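Local structure of Mypaa.01249.c (Mycobacterium paratuberculosis, 3RD5) at residues A9-F14 and A37-T42; A171-T176 and A192-P197; D246-P251 and Q260-S265. The protein probably acts as an oxidoreductase of the short-chain dehydrogenase/reductase family, its substrate not being established. One frame throughout, in Å; residues are numbered along the deposited sequence.

Contact 1: residues A9-F14 and A37-T42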
ATOM      1  N   ALA A   9      -0.921  -6.407  20.151  1.00 20.76           N
ATOM      2  CA  ALA A   9      -1.348  -6.171  21.521  1.00 21.58           C
ATOM      3  C   ALA A   9      -0.885  -4.811  22.056  1.00 20.94           C
ATOM      4  O   ALA A   9      -1.475  -4.261  22.993  1.00 23.64           O
ATOM      5  CB  ALA A   9      -0.884  -7.314  22.449  1.00 23.17           C
ATOM      6  N   ASP A  10       0.154  -4.271  21.424  1.00 19.76           N
ATOM      7  CA  ASP A  10       0.776  -3.022  21.850  1.00 20.07           C
ATOM      8  C   ASP A  10       0.204  -1.820  21.093  1.00 20.54           C
ATOM      9  O   ASP A  10       0.657  -0.699  21.278  1.00 21.91           O
ATOM     10  CB  ASP A  10       2.296  -3.095  21.635  1.00 20.84           C
ATOM     11  CG  ASP A  10       2.934  -4.233  22.411  1.00 22.07           C
ATOM     12  OD1 ASP A  10       2.708  -4.297  23.662  1.00 25.20           O
ATOM     13  OD2 ASP A  10       3.661  -5.047  21.820  1.00 21.90           O
ATOM     14  N   LEU A  11      -0.800  -2.035  20.248  1.00 19.50           N
ATOM     15  CA  LEU A  11      -1.353  -0.895  19.507  1.00 19.57           C
ATOM     16  C   LEU A  11      -1.917   0.177  20.425  1.00 21.18           C
ATOM     17  O   LEU A  11      -2.627  -0.142  21.383  1.00 22.38           O
ATOM     18  CB  LEU A  11      -2.485  -1.319  18.581  1.00 19.44           C
ATOM     19  CG  LEU A  11      -2.202  -1.766  17.210  1.00 20.07           C
ATOM     20  CD1 LEU A  11      -3.481  -2.370  16.603  1.00 22.62           C
ATOM     21  CD2 LEU A  11      -1.572  -0.631  16.285  1.00 16.20           C
ATOM     22  N   PRO A  12      -1.638   1.455  20.131  1.00 19.63           N
ATOM     23  CA  PRO A  12      -2.280   2.532  20.868  1.00 21.02           C
ATOM     24  C   PRO A  12      -3.740   2.726  20.432  1.00 19.00           C
ATOM     25  O   PRO A  12      -4.200   2.130  19.440  1.00 18.47           O
ATOM     26  CB  PRO A  12      -1.445   3.751  20.497  1.00 21.64           C
ATOM     27  CG  PRO A  12      -1.051   3.501  19.136  1.00 22.30           C
ATOM     28  CD  PRO A  12      -0.773   1.988  19.059  1.00 19.82           C
ATOM     29  N   SER A  13      -4.455   3.564  21.146  1.00 19.55           N
ATOM     30  CA  SER A  13      -5.822   3.889  20.773  1.00 18.92           C
ATOM     31  C   SER A  13      -5.860   4.609  19.419  1.00 18.15           C
ATOM     32  O   SER A  13      -5.017   5.447  19.106  1.00 19.34           O
ATOM     33  CB  SER A  13      -6.455   4.775  21.828  1.00 20.73           C
ATOM     34  OG  SER A  13      -7.795   5.141  21.473  1.00 20.56           O
ATOM     35  N   PHE A  14      -6.876   4.247  18.614  1.00 16.47           N
ATOM     36  CA  PHE A  14      -7.224   4.957  17.388  1.00 16.44           C
ATOM     37  C   PHE A  14      -8.612   5.610  17.510  1.00 16.22           C
ATOM     38  O   PHE A  14      -9.226   5.938  16.471  1.00 16.33           O
ATOM     39  CB  PHE A  14      -7.162   4.027  16.152  1.00 15.72           C
ATOM     40  CG  PHE A  14      -5.768   3.871  15.581  1.00 14.81           C
ATOM     41  CD1 PHE A  14      -4.789   3.140  16.273  1.00 15.58           C
ATOM     42  CD2 PHE A  14      -5.413   4.466  14.353  1.00 15.21           C
ATOM     43  CE1 PHE A  14      -3.504   3.039  15.736  1.00 15.36           C
ATOM     44  CE2 PHE A  14      -4.142   4.330  13.852  1.00 15.71           C
ATOM     45  CZ  PHE A  14      -3.194   3.644  14.572  1.00 16.28           C
ATOM     46  N   ALA A  37      -9.866  -1.393  14.165  1.00 14.36           N
ATOM     47  CA  ALA A  37     -11.224  -1.192  14.638  1.00 14.65           C
ATOM     48  C   ALA A  37     -11.357  -1.554  16.136  1.00 15.09           C
ATOM     49  O   ALA A  37     -12.098  -0.903  16.868  1.00 15.26           O
ATOM     50  CB  ALA A  37     -12.237  -2.017  13.775  1.00 15.56           C
ATOM     51  N   ARG A  38     -10.675  -2.611  16.570  1.00 16.02           N
ATOM     52  CA  ARG A  38     -10.696  -3.013  17.999  0.50 16.19           C
ATOM     53  C   ARG A  38     -10.147  -1.891  18.901  1.00 15.80           C
ATOM     54  O   ARG A  38     -10.515  -1.816  20.080  1.00 16.61           O
ATOM     55  CB  ARG A  38      -9.885  -4.317  18.194  0.50 17.65           C
ATOM     56  CG  ARG A  38      -9.715  -4.825  19.617  0.50 21.15           C
ATOM     57  CD  ARG A  38      -8.690  -5.998  19.790  0.50 22.21           C
ATOM     58  NE  ARG A  38      -7.320  -5.746  19.244  0.50 23.14           N
ATOM     59  CZ  ARG A  38      -6.319  -5.162  19.924  0.50 25.72           C
ATOM     60  NH1 ARG A  38      -6.512  -4.740  21.178  0.50 27.15           N
ATOM     61  NH2 ARG A  38      -5.132  -4.957  19.326  0.50 26.55           N
ATOM     62  N   ARG A  39      -9.270  -1.049  18.335  1.00 16.16           N
ATOM     63  CA  ARG A  39      -8.672   0.088  19.050  1.00 17.56           C
ATOM     64  C   ARG A  39      -9.422   1.401  18.817  1.00 17.01           C
ATOM     65  O   ARG A  39      -8.925   2.469  19.190  1.00 18.70           O
ATOM     66  CB  ARG A  39      -7.192   0.207  18.727  1.00 19.24           C
ATOM     67  CG  ARG A  39      -6.360  -1.044  19.159  1.00 23.70           C
ATOM     68  CD  ARG A  39      -6.438  -1.361  20.573  1.00 30.23           C
ATOM     69  NE  ARG A  39      -5.685  -0.408  21.367  1.00 34.78           N
ATOM     70  CZ  ARG A  39      -5.990   0.014  22.588  1.00 36.23           C
ATOM     71  NH1 ARG A  39      -7.091  -0.405  23.237  1.00 37.86           N
ATOM     72  NH2 ARG A  39      -5.177   0.874  23.176  1.00 34.84           N
ATOM     73  N   GLY A  40     -10.635   1.324  18.267  1.00 16.27           N
ATOM     74  CA  GLY A  40     -11.515   2.474  18.153  1.00 16.24           C
ATOM     75  C   GLY A  40     -11.483   3.231  16.850  1.00 15.59           C
ATOM     76  O   GLY A  40     -12.168   4.260  16.726  1.00 17.06           O
ATOM     77  N   ALA A  41     -10.741   2.744  15.862  1.00 15.34           N
ATOM     78  CA  ALA A  41     -10.690   3.438  14.564  1.00 15.06           C
ATOM     79  C   ALA A  41     -11.997   3.324  13.804  1.00 14.92           C
ATOM     80  O   ALA A  41     -12.683   2.297  13.857  1.00 15.94           O
ATOM     81  CB  ALA A  41      -9.594   2.872  13.656  1.00 14.80           C
ATOM     82  N   THR A  42     -12.319   4.360  13.032  1.00 15.35           N
ATOM     83  CA  THR A  42     -13.334   4.269  11.986  1.00 15.77           C
ATOM     84  C   THR A  42     -12.589   3.801  10.741  1.00 14.56           C
ATOM     85  O   THR A  42     -11.824   4.559  10.156  1.00 15.47           O
ATOM     86  CB  THR A  42     -14.021   5.612  11.741  1.00 17.08           C
ATOM     87  OG1 THR A  42     -14.737   6.005  12.940  1.00 20.59           O
ATOM     88  CG2 THR A  42     -15.002   5.513  10.590  1.00 21.21           C
TER
HETATM   89  O   HOH W   1      -9.449   3.124  22.428  1.00 32.05           O
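The guanidinium group of Arg39 meets Leu11 O at its edge, while Pro12 O and Ser13 N approach it obliquely. In one of its two modelled conformers, Arg38 carries CG of Arg39 over one face of its guanidinium, near the rim, and Leu11 CD1 comes obliquely to within 4.1 Å of Arg38 NH2, which forms a salt bridge to Glu35. The Phe14 ring is met obliquely by the methyl of Ala41; the closer touch is at its stem, where Phe14 CB and Ala41 CB stand 3.7 Å apart.

Arg39 reaches Leu11 by folding back: successive bends at chi2 (-58°) and chi3 (-73°) carry its chain past the Leu11 side chain, which runs the opposite way, with Leu11 CB 3.9 Å from Arg39 CG. Arg39 NE then donates to Leu11 O over 3.1 Å, from above the carbonyl plane and well bent, at 136°; the second donor, NH2, gives the same oxygen a weak bond. The backbone is joined more directly, Phe14 N donating to Arg39 O over 2.8 Å. Water 1 lies 2.8 Å from Ser13 OG and donates weakly to Arg39 O; Ser13 OG is also hydrogen-bonded to Ala15 N.

Gly40, at positive phi, is the C-prime residue of a Schellman motif closing helix 27-38, with Gly40 N bonded to Ala37 O.

Arg39 thus donates through its side chain to Leu11 O and accepts at its own O from Phe14 N, tying the 9-14 loop to the helix end at both points; the cationic group would be expected to polarise Leu11 O.

Contact 2: residues A171-T176 and A192-P197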
ATOM      1  N   ALA A 171       8.404  -0.524  -7.116  1.00 10.84           N
ATOM      2  CA  ALA A 171       7.670   0.719  -7.330  1.00 11.25           C
ATOM      3  C   ALA A 171       7.028   1.252  -6.053  1.00 11.35           C
ATOM      4  O   ALA A 171       7.079   2.445  -5.765  1.00 11.98           O
ATOM      5  CB  ALA A 171       6.635   0.570  -8.449  1.00 11.61           C
ATOM      6  N   ASN A 172       6.499   0.347  -5.212  1.00 10.79           N
ATOM      7  CA  ASN A 172       5.883   0.755  -3.948  1.00 11.51           C
ATOM      8  C   ASN A 172       6.879   1.486  -3.048  1.00 11.02           C
ATOM      9  O   ASN A 172       6.528   2.446  -2.346  1.00 11.87           O
ATOM     10  CB  ASN A 172       5.374  -0.453  -3.149  1.00 11.41           C
ATOM     11  CG  ASN A 172       4.166  -1.179  -3.732  1.00 12.31           C
ATOM     12  OD1 ASN A 172       4.063  -2.411  -3.545  1.00 12.99           O
ATOM     13  ND2 ASN A 172       3.204  -0.468  -4.337  1.00 12.21           N
ATOM     14  N   LEU A 173       8.133   1.039  -3.044  1.00 11.11           N
ATOM     15  CA  LEU A 173       9.183   1.675  -2.244  1.00 11.10           C
ATOM     16  C   LEU A 173       9.667   3.006  -2.837  1.00 11.78           C
ATOM     17  O   LEU A 173       9.849   3.993  -2.116  1.00 12.68           O
ATOM     18  CB  LEU A 173      10.362   0.700  -2.005  1.00 12.14           C
ATOM     19  CG  LEU A 173       9.998  -0.422  -1.052  1.00 12.69           C
ATOM     20  CD1 LEU A 173      11.112  -1.467  -0.995  1.00 14.69           C
ATOM     21  CD2 LEU A 173       9.842   0.110   0.397  1.00 18.55           C
ATOM     22  N   LEU A 174       9.896   3.015  -4.149  1.00 11.76           N
ATOM     23  CA  LEU A 174      10.297   4.248  -4.831  1.00 11.83           C
ATOM     24  C   LEU A 174       9.204   5.305  -4.706  1.00 12.34           C
ATOM     25  O   LEU A 174       9.490   6.509  -4.598  1.00 13.15           O
ATOM     26  CB  LEU A 174      10.606   3.931  -6.281  1.00 12.32           C
ATOM     27  CG  LEU A 174      11.855   3.091  -6.544  1.00 12.37           C
ATOM     28  CD1 LEU A 174      11.869   2.633  -8.010  1.00 14.60           C
ATOM     29  CD2 LEU A 174      13.153   3.850  -6.205  1.00 14.09           C
ATOM     30  N   PHE A 175       7.949   4.868  -4.748  1.00 11.50           N
ATOM     31  CA  PHE A 175       6.766   5.735  -4.497  1.00 11.85           C
ATOM     32  C   PHE A 175       6.871   6.388  -3.131  1.00 12.11           C
ATOM     33  O   PHE A 175       6.704   7.607  -2.954  1.00 12.97           O
ATOM     34  CB  PHE A 175       5.494   4.900  -4.601  1.00 11.56           C
ATOM     35  CG  PHE A 175       4.268   5.615  -4.155  1.00 11.88           C
ATOM     36  CD1 PHE A 175       3.715   6.638  -4.866  1.00 12.55           C
ATOM     37  CD2 PHE A 175       3.636   5.179  -3.013  1.00 13.83           C
ATOM     38  CE1 PHE A 175       2.551   7.265  -4.429  1.00 13.32           C
ATOM     39  CE2 PHE A 175       2.457   5.758  -2.602  1.00 14.94           C
ATOM     40  CZ  PHE A 175       1.938   6.830  -3.307  1.00 15.24           C
ATOM     41  N   THR A 176       7.124   5.554  -2.117  1.00 11.47           N
ATOM     42  CA  THR A 176       7.229   6.030  -0.739  1.00 12.14           C
ATOM     43  C   THR A 176       8.355   7.056  -0.556  1.00 12.96           C
ATOM     44  O   THR A 176       8.141   8.121   0.051  1.00 12.91           O
ATOM     45  CB  THR A 176       7.438   4.855   0.185  1.00 11.81           C
ATOM     46  OG1 THR A 176       6.315   3.951   0.120  1.00 12.49           O
ATOM     47  CG2 THR A 176       7.646   5.294   1.684  1.00 14.39           C
ATOM     48  N   ALA A 192       5.152   9.566   4.671  1.00 12.87           N
ATOM     49  CA  ALA A 192       5.001   8.371   3.836  1.00 12.48           C
ATOM     50  C   ALA A 192       5.906   7.284   4.356  1.00 12.68           C
ATOM     51  O   ALA A 192       7.112   7.474   4.479  1.00 13.50           O
ATOM     52  CB  ALA A 192       5.354   8.713   2.352  1.00 14.00           C
ATOM     53  N   LEU A 193       5.319   6.126   4.661  1.00 12.58           N
ATOM     54  CA  LEU A 193       6.020   4.982   5.255  1.00 12.47           C
ATOM     55  C   LEU A 193       5.695   3.753   4.467  1.00 12.24           C
ATOM     56  O   LEU A 193       4.728   3.705   3.704  1.00 12.40           O
ATOM     57  CB  LEU A 193       5.558   4.779   6.723  1.00 13.10           C
ATOM     58  CG  LEU A 193       5.594   6.012   7.619  1.00 14.77           C
ATOM     59  CD1 LEU A 193       4.950   5.739   9.001  1.00 18.08           C
ATOM     60  CD2 LEU A 193       7.022   6.476   7.809  1.00 16.53           C
ATOM     61  N   ALA A 194       6.490   2.709   4.640  1.00 12.04           N
ATOM     62  CA  ALA A 194       6.222   1.424   4.011  1.00 12.44           C
ATOM     63  C   ALA A 194       6.383   0.299   5.015  1.00 11.45           C
ATOM     64  O   ALA A 194       7.019   0.455   6.053  1.00 12.41           O
ATOM     65  CB  ALA A 194       7.166   1.210   2.772  1.00 13.00           C
ATOM     66  N   ALA A 195       5.775  -0.848   4.700  1.00 11.20           N
ATOM     67  CA  ALA A 195       5.861  -2.071   5.500  1.00 11.95           C
ATOM     68  C   ALA A 195       5.841  -3.248   4.568  1.00 11.17           C
ATOM     69  O   ALA A 195       5.383  -3.151   3.424  1.00 11.56           O
ATOM     70  CB  ALA A 195       4.654  -2.160   6.495  1.00 12.02           C
ATOM     71  N   HIS A 196       6.309  -4.409   5.034  1.00 11.11           N
ATOM     72  CA  HIS A 196       6.107  -5.639   4.290  1.00 11.86           C
ATOM     73  C   HIS A 196       5.857  -6.797   5.243  1.00 12.12           C
ATOM     74  O   HIS A 196       6.359  -6.776   6.369  1.00 12.57           O
ATOM     75  CB  HIS A 196       7.292  -5.926   3.332  1.00 11.88           C
ATOM     76  CG  HIS A 196       8.499  -6.489   3.994  1.00 11.59           C
ATOM     77  ND1 HIS A 196       8.704  -7.853   4.111  1.00 12.46           N
ATOM     78  CD2 HIS A 196       9.548  -5.882   4.597  1.00 12.74           C
ATOM     79  CE1 HIS A 196       9.841  -8.048   4.752  1.00 12.70           C
ATOM     80  NE2 HIS A 196      10.379  -6.877   5.077  1.00 13.14           N
ATOM     81  N   PRO A 197       5.135  -7.833   4.762  1.00 11.98           N
ATOM     82  CA  PRO A 197       4.590  -8.829   5.702  1.00 12.52           C
ATOM     83  C   PRO A 197       5.507 -10.002   5.950  1.00 14.15           C
ATOM     84  O   PRO A 197       5.101 -10.922   6.691  1.00 15.92           O
ATOM     85  CB  PRO A 197       3.311  -9.292   4.997  1.00 12.81           C
ATOM     86  CG  PRO A 197       3.636  -9.118   3.549  1.00 13.35           C
ATOM     87  CD  PRO A 197       4.364  -7.812   3.497  1.00 12.07           C
TER
HETATM   88  O   HOH W   2       3.967   5.112   1.280  1.00 13.26           O
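Helix segment 171-176 packs on strand 192-195 with the axes 8.3 Å apart at closest approach and running nearly antiparallel, 156° between their directions; Thr176 and Ala192 give the nearest CA pair, 5.6 Å.

No direct hydrogen bond joins the two, and the fit rests on Thr176 and Leu173 against two alanines; Thr176 has the largest share of the contact. Its CG2, anti to the backbone N because chi1 is -62°, points at the strand backbone, 3.6 Å from Ala192 O, and also lies over the carbonyl carbon of Leu193. The same torsion places OG1 anti to the carbonyl carbon, from where it donates to Asn172 O one turn earlier over 2.9 Å. Asn172 O thus takes two donors, since Thr176 N also bonds to it. OG1 accepts in turn from water 2, which donates as well to Leu193 O, at 2.9 Å from that oxygen. This buried hydroxyl is therefore used in both senses, and the water spans helix and strand where OG1 itself is 3.9 Å from Leu193 O. One turn back, the CD2 branch of Leu173 touches Ala194 CB at 3.7 Å, and the methyl of Ala192 rests against Thr176 O, also at 3.7 Å. Ala192 and Ala194 both turn their methyls to the helix, while Leu193 between them points away.

Strand 191-195 lies between strands 133-137 and 248-251, both parallel to it, bonded through Leu193 on one side and through Ala194 on the other. Thr176 also touches Thr136 of strand 133-137 and Asp246 in the loop ahead of strand 248-251. Farther round the helix, Ala171 and Phe175 pack on helix 110-126, and Leu174 packs on helix 271-285, enclosing the segment within the Rossmann-type fold.

Contact 3: residues D246-P251 and Q260-S265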
ATOM      1  N   ASP A 246       9.735   8.042   5.330  1.00 15.01           N
ATOM      2  CA  ASP A 246      10.442   7.042   4.509  1.00 14.88           C
ATOM      3  C   ASP A 246      11.058   5.904   5.295  1.00 15.72           C
ATOM      4  O   ASP A 246      12.006   5.269   4.831  1.00 19.37           O
ATOM      5  CB  ASP A 246      11.480   7.689   3.541  1.00 16.07           C
ATOM      6  CG  ASP A 246      11.887   6.769   2.391  1.00 17.86           C
ATOM      7  OD1 ASP A 246      11.186   5.856   2.062  1.00 20.13           O
ATOM      8  OD2 ASP A 246      13.004   7.017   1.866  1.00 25.50           O
ATOM      9  N   SER A 247      10.496   5.566   6.445  1.00 15.63           N
ATOM     10  CA  SER A 247      10.865   4.335   7.123  1.00 14.99           C
ATOM     11  C   SER A 247      10.184   3.164   6.446  1.00 14.79           C
ATOM     12  O   SER A 247       9.056   3.303   5.967  1.00 15.32           O
ATOM     13  CB  SER A 247      10.420   4.349   8.573  1.00 15.40           C
ATOM     14  OG  SER A 247      11.087   5.325   9.342  1.00 17.30           O
ATOM     15  N   PHE A 248      10.835   2.017   6.435  1.00 14.04           N
ATOM     16  CA  PHE A 248      10.310   0.753   5.918  1.00 13.41           C
ATOM     17  C   PHE A 248      10.370  -0.260   7.077  1.00 14.09           C
ATOM     18  O   PHE A 248      11.466  -0.427   7.648  1.00 15.52           O
ATOM     19  CB  PHE A 248      11.239   0.274   4.799  1.00 13.52           C
ATOM     20  CG  PHE A 248      10.805  -0.966   4.047  1.00 12.83           C
ATOM     21  CD1 PHE A 248       9.487  -1.339   3.906  1.00 12.91           C
ATOM     22  CD2 PHE A 248      11.777  -1.747   3.427  1.00 12.53           C
ATOM     23  CE1 PHE A 248       9.098  -2.447   3.107  1.00 12.79           C
ATOM     24  CE2 PHE A 248      11.407  -2.832   2.633  1.00 13.79           C
ATOM     25  CZ  PHE A 248      10.088  -3.192   2.482  1.00 12.48           C
ATOM     26  N   VAL A 249       9.223  -0.846   7.443  1.00 13.84           N
ATOM     27  CA  VAL A 249       9.053  -1.690   8.629  1.00 14.00           C
ATOM     28  C   VAL A 249       8.828  -3.128   8.171  1.00 13.13           C
ATOM     29  O   VAL A 249       8.055  -3.410   7.245  1.00 13.65           O
ATOM     30  CB  VAL A 249       7.777  -1.221   9.441  1.00 14.82           C
ATOM     31  CG1 VAL A 249       7.399  -2.221  10.586  1.00 19.85           C
ATOM     32  CG2 VAL A 249       8.087   0.222  10.009  1.00 19.43           C
ATOM     33  N   GLY A 250       9.448  -4.082   8.865  1.00 13.01           N
ATOM     34  CA  GLY A 250       9.188  -5.485   8.608  1.00 12.82           C
ATOM     35  C   GLY A 250       9.932  -6.368   9.588  1.00 13.23           C
ATOM     36  O   GLY A 250      10.507  -5.894  10.544  1.00 13.61           O
ATOM     37  N   PRO A 251       9.926  -7.686   9.324  1.00 12.53           N
ATOM     38  CA  PRO A 251      10.593  -8.615  10.245  1.00 13.59           C
ATOM     39  C   PRO A 251      12.108  -8.477  10.119  1.00 13.90           C
ATOM     40  O   PRO A 251      12.663  -8.272   9.033  1.00 14.50           O
ATOM     41  CB  PRO A 251      10.120  -9.977   9.753  1.00 14.07           C
ATOM     42  CG  PRO A 251       8.882  -9.712   8.947  1.00 14.10           C
ATOM     43  CD  PRO A 251       9.162  -8.400   8.288  1.00 13.27           C
ATOM     44  N   GLN A 260      10.630  -4.195  13.149  1.00 14.87           N
ATOM     45  CA  GLN A 260      11.544  -3.064  13.304  1.00 15.18           C
ATOM     46  C   GLN A 260      11.728  -2.370  11.955  1.00 15.37           C
ATOM     47  O   GLN A 260      11.371  -2.908  10.906  1.00 14.76           O
ATOM     48  CB  GLN A 260      12.909  -3.530  13.847  1.00 16.97           C
ATOM     49  CG  GLN A 260      13.561  -4.604  12.952  1.00 17.89           C
ATOM     50  CD  GLN A 260      14.976  -4.931  13.269  1.00 25.82           C
ATOM     51  OE1 GLN A 260      15.226  -5.453  14.289  1.00 25.50           O
ATOM     52  NE2 GLN A 260      15.892  -4.656  12.343  1.00 28.72           N
ATOM     53  N   PRO A 261      12.311  -1.173  11.941  1.00 15.48           N
ATOM     54  CA  PRO A 261      12.798  -0.629  10.677  1.00 14.71           C
ATOM     55  C   PRO A 261      13.830  -1.560  10.042  1.00 14.42           C
ATOM     56  O   PRO A 261      14.708  -2.093  10.735  1.00 16.78           O
ATOM     57  CB  PRO A 261      13.440   0.701  11.117  1.00 16.83           C
ATOM     58  CG  PRO A 261      12.672   1.069  12.356  1.00 17.48           C
ATOM     59  CD  PRO A 261      12.608  -0.257  13.058  1.00 17.05           C
ATOM     60  N   VAL A 262      13.707  -1.732   8.725  1.00 14.98           N
ATOM     61  CA  VAL A 262      14.551  -2.653   7.971  1.00 14.49           C
ATOM     62  C   VAL A 262      15.129  -1.948   6.735  1.00 15.15           C
ATOM     63  O   VAL A 262      14.738  -0.830   6.417  1.00 16.25           O
ATOM     64  CB  VAL A 262      13.792  -3.911   7.556  1.00 14.04           C
ATOM     65  CG1 VAL A 262      13.397  -4.728   8.799  1.00 16.36           C
ATOM     66  CG2 VAL A 262      12.574  -3.577   6.684  1.00 14.80           C
ATOM     67  N   GLY A 263      16.080  -2.605   6.105  1.00 16.08           N
ATOM     68  CA  GLY A 263      16.713  -2.101   4.894  1.00 15.59           C
ATOM     69  C   GLY A 263      15.956  -2.456   3.633  1.00 14.89           C
ATOM     70  O   GLY A 263      14.885  -3.073   3.648  1.00 15.78           O
ATOM     71  N   ARG A 264      16.500  -1.974   2.525  1.00 14.86           N
ATOM     72  CA  ARG A 264      15.902  -2.176   1.207  1.00 13.81           C
ATOM     73  C   ARG A 264      17.027  -2.230   0.144  1.00 13.99           C
ATOM     74  O   ARG A 264      18.194  -1.935   0.429  1.00 15.54           O
ATOM     75  CB  ARG A 264      14.892  -1.067   0.874  1.00 13.92           C
ATOM     76  CG  ARG A 264      15.520   0.298   0.654  1.00 14.05           C
ATOM     77  CD  ARG A 264      14.457   1.391   0.617  1.00 16.52           C
ATOM     78  NE  ARG A 264      14.094   1.738   1.983  1.00 16.76           N
ATOM     79  CZ  ARG A 264      13.257   2.732   2.320  1.00 18.76           C
ATOM     80  NH1 ARG A 264      12.623   3.427   1.403  1.00 18.91           N
ATOM     81  NH2 ARG A 264      13.127   3.010   3.612  1.00 20.54           N
ATOM     82  N   SER A 265      16.666  -2.607  -1.076  1.00 14.22           N
ATOM     83  CA  SER A 265      17.639  -2.815  -2.128  1.00 14.42           C
ATOM     84  C   SER A 265      18.310  -1.514  -2.589  1.00 14.28           C
ATOM     85  O   SER A 265      17.797  -0.404  -2.384  1.00 15.18           O
ATOM     86  CB  SER A 265      16.981  -3.479  -3.339  1.00 14.70           C
ATOM     87  OG  SER A 265      16.169  -2.538  -4.046  1.00 13.93           O
TER
HETATM   88  O   HOH W   3      13.663   1.823   7.309  1.00 20.18           O
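Arg264 grips Asp246 end-on with two nitrogens: NH1 makes a salt bridge to Asp246 OD1 at 2.9 Å, and NH2 donates to Asp246 O at 2.8 Å. Both oxygens lie near the guanidinium plane, yet the carboxylate stands almost upright to it, the planes 86° apart, so that OD1 is met on its syn side but out of the carboxylate plane. The bend at chi3 (81°) turns the guanidinium toward Asp246, leaving NH2 3.5 Å from Phe248 CB.

Beside this grip, Val262 CG2 approaches the Phe248 ring obliquely in an off-centre CH-pi contact, 4.3 Å from CG2 to the ring centroid, and Gly263 O meets the ring edge, 3.4 Å from Phe248 CD2.

Backbone pairing sets the positions. Val262 N donates to Phe248 O over 2.8 Å, and Gly250 and Gln260 form a hydrogen-bonded antiparallel pair, with Gly250 N to Gln260 O at 3.0 Å and Gln260 N to Gly250 O at 3.1 Å; Val249 and Pro261 are the adjoining non-hydrogen-bonded pair. Water 3 accepts from Phe248 N and donates to Val262 O, continuing the link where the chains diverge.

In the second shell, Ser177 binds Asp246 OD2.

The register is that of a beta hairpin whose first strand, 248-251, extends the parallel sheet and whose second, 259-261, turns back as an antiparallel edge strand of this Rossmann-type SDR fold.

Contacts 2 and 3 adjoin, their centres 9 Å apart, because strands 191-195 and 248-251 are neighbours in one sheet. Ala194 O lies 2.9 Å from Val249 N and Ala192 O 2.8 Å from Asp246 N, both probable hydrogen bonds, while His196 CD2 packs 3.5 Å from Phe248 CZ. Contact 1 stands apart: its centre is 22 Å from that of contact 2 and 23 Å from that of contact 3, the nearest atoms being about 10 and 11 Å away. The sheet still connects them, as Thr42 begins strand 42-47, on the other side of strand 18-22 from strands 87-92 and 133-137, which lead to contact 2.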